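Local coordinates for protein neutral ceramidase (Pseudomonas aeruginosa, PDB 2ZWS) that hydrolyses the N-acyl linkage of ceramides to sphingosine and free fatty acid, and also runs the reverse synthesis, as a secreted zinc-dependent amidase, at residues Tyr108-Tyr111 and Asn112-Val115; Glu120-Phe123 and Asn124-Asp128. All blocks are in the same frame, centred on the assembly; numbering follows the deposited sequence. Where two conformers were deposited one is given.

Contact 1: Tyr108-Tyr111 and Asn112-Val115; sequences YAMY and NLSV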
ATOM      1  N   TYR A 108      13.982   8.536   4.663  1.00 14.24           N
ATOM      2  CA  TYR A 108      14.441   8.285   6.039  1.00 14.64           C
ATOM      3  C   TYR A 108      15.140   6.957   6.162  1.00 15.16           C
ATOM      4  O   TYR A 108      14.621   5.908   5.743  1.00 15.43           O
ATOM      5  CB  TYR A 108      13.313   8.428   7.051  1.00 14.72           C
ATOM      6  CG  TYR A 108      13.012   9.869   7.254  1.00 14.63           C
ATOM      7  CD1 TYR A 108      13.836  10.671   8.065  1.00 14.47           C
ATOM      8  CD2 TYR A 108      11.931  10.473   6.602  1.00 15.26           C
ATOM      9  CE1 TYR A 108      13.589  12.002   8.199  1.00 14.48           C
ATOM     10  CE2 TYR A 108      11.693  11.830   6.743  1.00 16.29           C
ATOM     11  CZ  TYR A 108      12.511  12.585   7.556  1.00 16.80           C
ATOM     12  OH  TYR A 108      12.324  13.933   7.718  1.00 16.96           O
ATOM     13  N   ALA A 109      16.339   7.006   6.749  1.00 14.63           N
ATOM     14  CA  ALA A 109      17.220   5.846   6.687  1.00 15.36           C
ATOM     15  C   ALA A 109      16.612   4.580   7.288  1.00 14.81           C
ATOM     16  O   ALA A 109      16.825   3.506   6.758  1.00 15.54           O
ATOM     17  CB  ALA A 109      18.589   6.143   7.325  1.00 16.19           C
ATOM     18  N   MET A 110      15.878   4.703   8.398  1.00 15.26           N
ATOM     19  CA  MET A 110      15.290   3.555   9.089  0.50 16.13           C
ATOM     20  C   MET A 110      14.508   2.649   8.129  1.00 16.28           C
ATOM     21  O   MET A 110      14.589   1.419   8.177  1.00 16.98           O
ATOM     22  CB  MET A 110      14.366   4.041  10.217  0.50 16.92           C
ATOM     23  CG  MET A 110      13.854   2.944  11.151  0.50 18.44           C
ATOM     24  SD  MET A 110      15.186   2.039  11.979  0.50 23.66           S
ATOM     25  CE  MET A 110      16.245   3.335  12.548  0.50 24.76           C
ATOM     26  N   TYR A 111      13.749   3.288   7.241  1.00 15.97           N
ATOM     27  CA  TYR A 111      12.826   2.539   6.403  1.00 14.59           C
ATOM     28  C   TYR A 111      13.489   1.973   5.147  1.00 15.26           C
ATOM     29  O   TYR A 111      12.894   1.119   4.478  1.00 15.80           O
ATOM     30  CB  TYR A 111      11.589   3.397   6.105  1.00 14.05           C
ATOM     31  CG  TYR A 111      10.964   3.914   7.393  1.00 12.73           C
ATOM     32  CD1 TYR A 111      10.625   3.034   8.403  1.00 13.44           C
ATOM     33  CD2 TYR A 111      10.692   5.274   7.581  1.00 11.35           C
ATOM     34  CE1 TYR A 111      10.091   3.490   9.621  1.00 14.07           C
ATOM     35  CE2 TYR A 111      10.132   5.745   8.770  1.00 14.88           C
ATOM     36  CZ  TYR A 111       9.835   4.838   9.783  1.00 13.48           C
ATOM     37  OH  TYR A 111       9.291   5.330  10.927  1.00 15.02           O
ATOM     38  N   ASN A 112      14.718   2.430   4.872  1.00 15.47           N
ATOM     39  CA  ASN A 112      15.508   1.917   3.752  1.00 15.36           C
ATOM     40  C   ASN A 112      16.609   0.914   4.181  1.00 15.52           C
ATOM     41  O   ASN A 112      17.298   0.351   3.329  1.00 15.54           O
ATOM     42  CB  ASN A 112      16.193   3.048   2.967  1.00 15.80           C
ATOM     43  CG  ASN A 112      15.230   4.013   2.260  1.00 14.89           C
ATOM     44  OD1 ASN A 112      15.600   5.179   2.013  1.00 18.67           O
ATOM     45  ND2 ASN A 112      14.059   3.553   1.891  1.00 13.33           N
ATOM     46  N   LEU A 113      16.748   0.668   5.485  1.00 15.66           N
ATOM     47  CA  LEU A 113      17.884  -0.103   6.005  1.00 16.39           C
ATOM     48  C   LEU A 113      18.099  -1.451   5.322  1.00 15.76           C
ATOM     49  O   LEU A 113      19.207  -1.736   4.838  1.00 15.41           O
ATOM     50  CB  LEU A 113      17.707  -0.318   7.507  1.00 17.86           C
ATOM     51  CG  LEU A 113      18.153   0.796   8.433  1.00 20.66           C
ATOM     52  CD1 LEU A 113      17.803   0.445   9.894  1.00 22.44           C
ATOM     53  CD2 LEU A 113      19.658   1.072   8.281  1.00 22.04           C
ATOM     54  N   SER A 114      17.056  -2.285   5.289  1.00 15.16           N
ATOM     55  CA  SER A 114      17.207  -3.651   4.735  1.00 15.51           C
ATOM     56  C   SER A 114      17.366  -3.654   3.202  1.00 15.65           C
ATOM     57  O   SER A 114      17.769  -4.658   2.602  1.00 16.87           O
ATOM     58  CB  SER A 114      16.012  -4.515   5.111  1.00 16.32           C
ATOM     59  OG  SER A 114      14.853  -3.969   4.509  1.00 18.30           O
ATOM     60  N   VAL A 115      16.998  -2.535   2.575  1.00 14.93           N
ATOM     61  CA  VAL A 115      17.053  -2.370   1.114  1.00 14.50           C
ATOM     62  C   VAL A 115      18.437  -1.850   0.679  1.00 14.26           C
ATOM     63  O   VAL A 115      18.736  -1.782  -0.541  1.00 14.89           O
ATOM     64  CB  VAL A 115      15.959  -1.375   0.637  1.00 14.64           C
ATOM     65  CG1 VAL A 115      15.750  -1.487  -0.865  1.00 15.31           C
ATOM     66  CG2 VAL A 115      14.600  -1.613   1.372  1.00 15.20           C
TER
HETATM   67  O   HOH W   1      12.909  -1.652   5.270  1.00 26.69           O
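Leu113 brings its branch-point CG to 3.5 Å from Ala109 O, and its side chain also touches Phe351 and Leu352 of helix 350-354. In one of the two conformers of Met110, SD lies 3.7 Å from the CD1 methyl of Leu113 as the two side chains run across one another. In that conformer the methionine starts with CG anti to the backbone N (chi1 -171°) and then bends at chi2 and chi3, a path that an unbranched, flexible thioether takes easily. This is a single short helical turn, 109-112, with few regular bonds, within the N-terminal neutral ceramidase family region. Asn112 N donates to Ala109 O over 3.0 Å, an i to i-3 bond of the 3-10 kind, bent to 140° at the hydrogen and reaching the oxygen from above the carbonyl plane. Tyr111 N likewise bonds to Tyr108 O, also three residues back. Where the chain goes on toward Val115, a water donates to Tyr111 O at 2.9 Å and also hydrogen-bonds Ser114 OG, a short hydroxyl well suited to sharing it. The ring of Tyr111 has Met110 CB over one face and meets Tyr445, a probable substrate-binding residue, edge-to-face; its OH bonds to Ser447.

Contact 2: Glu120-Phe123 and Asn124-Asp128; sequences EKTF and NAIVD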
ATOM      1  N   GLU A 120      16.139   4.831  -6.529  1.00 15.49           N
ATOM      2  CA  GLU A 120      15.502   5.906  -7.285  0.60 16.06           C
ATOM      3  C   GLU A 120      14.500   5.424  -8.348  1.00 15.00           C
ATOM      4  O   GLU A 120      13.464   6.063  -8.534  1.00 14.76           O
ATOM      5  CB  GLU A 120      16.550   6.864  -7.863  0.60 16.86           C
ATOM      6  CG  GLU A 120      15.992   8.105  -8.558  0.60 19.77           C
ATOM      7  CD  GLU A 120      17.041   9.192  -8.705  0.60 23.85           C
ATOM      8  OE1 GLU A 120      16.796  10.336  -8.248  0.60 24.70           O
ATOM      9  OE2 GLU A 120      18.125   8.889  -9.261  0.60 26.05           O
ATOM     10  N   LYS A 121      14.766   4.310  -9.037  1.00 14.18           N
ATOM     11  CA  LYS A 121      13.862   3.876 -10.103  1.00 14.58           C
ATOM     12  C   LYS A 121      12.488   3.463  -9.544  1.00 13.77           C
ATOM     13  O   LYS A 121      11.439   3.715 -10.156  1.00 14.42           O
ATOM     14  CB  LYS A 121      14.477   2.697 -10.871  1.00 15.81           C
ATOM     15  CG  LYS A 121      13.849   2.468 -12.234  1.00 20.05           C
ATOM     16  CD  LYS A 121      14.742   1.578 -13.127  1.00 25.37           C
ATOM     17  CE  LYS A 121      14.204   1.528 -14.556  1.00 28.59           C
ATOM     18  NZ  LYS A 121      14.551   2.768 -15.324  1.00 31.08           N
ATOM     19  N   THR A 122      12.492   2.793  -8.392  1.00 13.31           N
ATOM     20  CA  THR A 122      11.241   2.391  -7.755  1.00 12.91           C
ATOM     21  C   THR A 122      10.507   3.619  -7.202  1.00 11.83           C
ATOM     22  O   THR A 122       9.269   3.791  -7.438  1.00 12.55           O
ATOM     23  CB  THR A 122      11.549   1.364  -6.662  1.00 13.08           C
ATOM     24  OG1 THR A 122      11.964   0.135  -7.279  1.00 13.66           O
ATOM     25  CG2 THR A 122      10.352   1.099  -5.729  1.00 12.83           C
ATOM     26  N   PHE A 123      11.258   4.501  -6.543  1.00 12.25           N
ATOM     27  CA  PHE A 123      10.672   5.768  -6.066  1.00 10.99           C
ATOM     28  C   PHE A 123       9.996   6.543  -7.211  1.00 12.23           C
ATOM     29  O   PHE A 123       8.827   6.951  -7.120  1.00 11.67           O
ATOM     30  CB  PHE A 123      11.748   6.626  -5.367  1.00 10.95           C
ATOM     31  CG  PHE A 123      11.275   8.003  -4.995  1.00 10.16           C
ATOM     32  CD1 PHE A 123      11.487   9.088  -5.873  1.00 12.52           C
ATOM     33  CD2 PHE A 123      10.628   8.239  -3.771  1.00 10.75           C
ATOM     34  CE1 PHE A 123      11.033  10.378  -5.539  1.00 14.12           C
ATOM     35  CE2 PHE A 123      10.161   9.533  -3.443  1.00 10.85           C
ATOM     36  CZ  PHE A 123      10.372  10.593  -4.320  1.00 13.53           C
ATOM     37  N   ASN A 124      10.733   6.724  -8.289  1.00 12.97           N
ATOM     38  CA  ASN A 124      10.207   7.503  -9.394  1.00 13.72           C
ATOM     39  C   ASN A 124       8.962   6.860 -10.008  1.00 12.29           C
ATOM     40  O   ASN A 124       8.035   7.581 -10.414  1.00 12.98           O
ATOM     41  CB  ASN A 124      11.262   7.694 -10.491  1.00 15.36           C
ATOM     42  CG  ASN A 124      12.419   8.624 -10.103  1.00 18.68           C
ATOM     43  OD1 ASN A 124      13.493   8.598 -10.759  1.00 24.90           O
ATOM     44  ND2 ASN A 124      12.209   9.482  -9.145  1.00 18.42           N
ATOM     45  N   ALA A 125       8.926   5.523 -10.108  1.00 11.60           N
ATOM     46  CA  ALA A 125       7.741   4.829 -10.673  1.00 10.51           C
ATOM     47  C   ALA A 125       6.510   5.055  -9.805  1.00 10.69           C
ATOM     48  O   ALA A 125       5.377   5.145 -10.324  1.00 12.33           O
ATOM     49  CB  ALA A 125       8.002   3.351 -10.818  1.00 11.93           C
ATOM     50  N   ILE A 126       6.737   5.079  -8.485  1.00 11.15           N
ATOM     51  CA  ILE A 126       5.643   5.271  -7.528  1.00 10.22           C
ATOM     52  C   ILE A 126       5.060   6.685  -7.662  1.00 10.63           C
ATOM     53  O   ILE A 126       3.839   6.866  -7.841  1.00 10.32           O
ATOM     54  CB  ILE A 126       6.090   4.942  -6.099  1.00 10.00           C
ATOM     55  CG1 ILE A 126       6.359   3.435  -5.986  1.00 11.23           C
ATOM     56  CG2 ILE A 126       5.085   5.433  -5.065  1.00 11.06           C
ATOM     57  CD1 ILE A 126       7.102   3.031  -4.710  1.00 11.53           C
ATOM     58  N   VAL A 127       5.944   7.678  -7.665  1.00 11.88           N
ATOM     59  CA  VAL A 127       5.509   9.066  -7.816  1.00 10.78           C
ATOM     60  C   VAL A 127       4.764   9.237  -9.130  1.00 10.69           C
ATOM     61  O   VAL A 127       3.654   9.784  -9.196  1.00 11.90           O
ATOM     62  CB  VAL A 127       6.696  10.041  -7.767  1.00 11.50           C
ATOM     63  CG1 VAL A 127       6.274  11.479  -8.188  1.00 12.88           C
ATOM     64  CG2 VAL A 127       7.310  10.012  -6.348  1.00 12.31           C
ATOM     65  N   ASP A 128       5.386   8.743 -10.188  1.00 10.36           N
ATOM     66  CA  ASP A 128       4.813   8.944 -11.531  1.00 12.00           C
ATOM     67  C   ASP A 128       3.466   8.262 -11.665  1.00 11.87           C
ATOM     68  O   ASP A 128       2.562   8.805 -12.285  1.00 12.58           O
ATOM     69  CB  ASP A 128       5.743   8.415 -12.617  1.00 14.35           C
ATOM     70  CG  ASP A 128       6.986   9.255 -12.798  1.00 18.16           C
ATOM     71  OD1 ASP A 128       7.072  10.372 -12.239  1.00 23.96           O
ATOM     72  OD2 ASP A 128       7.900   8.778 -13.508  1.00 20.83           O
TER
HETATM   73  O   HOH W   2      14.256  10.766  -7.322  1.00 26.05           O
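Glu120, in one of its two conformers, shares a water with Asn124 one helical turn on: the water donates to Glu120 OE1 over 2.7 Å and accepts from Asn124 ND2 over 3.0 Å. Asparagine suits this place because its amide offers an N-H to the water that links it to the acidic side chain. In the same conformer Glu120 CG lies beside Asn124 OD1. With CG anti to the carbonyl carbon (chi1 -70°), Asn124 leans back over the preceding turn, and ND2 comes to the edge of the Phe123 ring, 3.4 Å from CD1.

The backbone is satisfied as in any regular alpha-helix, here the start of helix 120-138: the carbonyls of Glu120, Lys121, Thr122 and Phe123 each accept from the N-H four residues on. Val127 N to Phe123 O is the straightest, at 172°. Thr122 OG1, on a buried residue, hydrogen-bonds Glu17 OE1, while its CG2 methyl packs alongside Ile126 CD1, so beta-branched threonine serves both needs. Val127 CG2 sits 4.0 Å from the centroid of the Phe123 ring, a CH-pi contact over the face, with helix 68-81 touching both residues. Because these four carbonyls find their donors within the helix, the side chains can turn to other partners: Glu120 and Asn124 to water, Thr122 to Glu17, and the Phe123-Val127 pair to helix 68-81.

Overall arrangement
Contacts 1 and 2 follow each other along the chain within the N-terminal ceramidase family region: the short helix 109-112 comes first, and after a brief connection helix 120-138 begins. Their centres are 16 Å apart and their nearest atoms about 8 Å, with no direct touch. Ser106, a probable substrate-binding residue, lies near both: its side chain is about 4 Å from that of Asn112 in contact 1 and about 7 Å from that of Phe123 in contact 2. Contact 1 is the nearer to the pocket, since the Tyr111 side chain also comes within about 3 Å of that of Tyr445. Contact 2 instead packs on helix 68-81, whose first residue Gln68, also probably substrate-binding, has its side chain about 9 Å from that of Phe123.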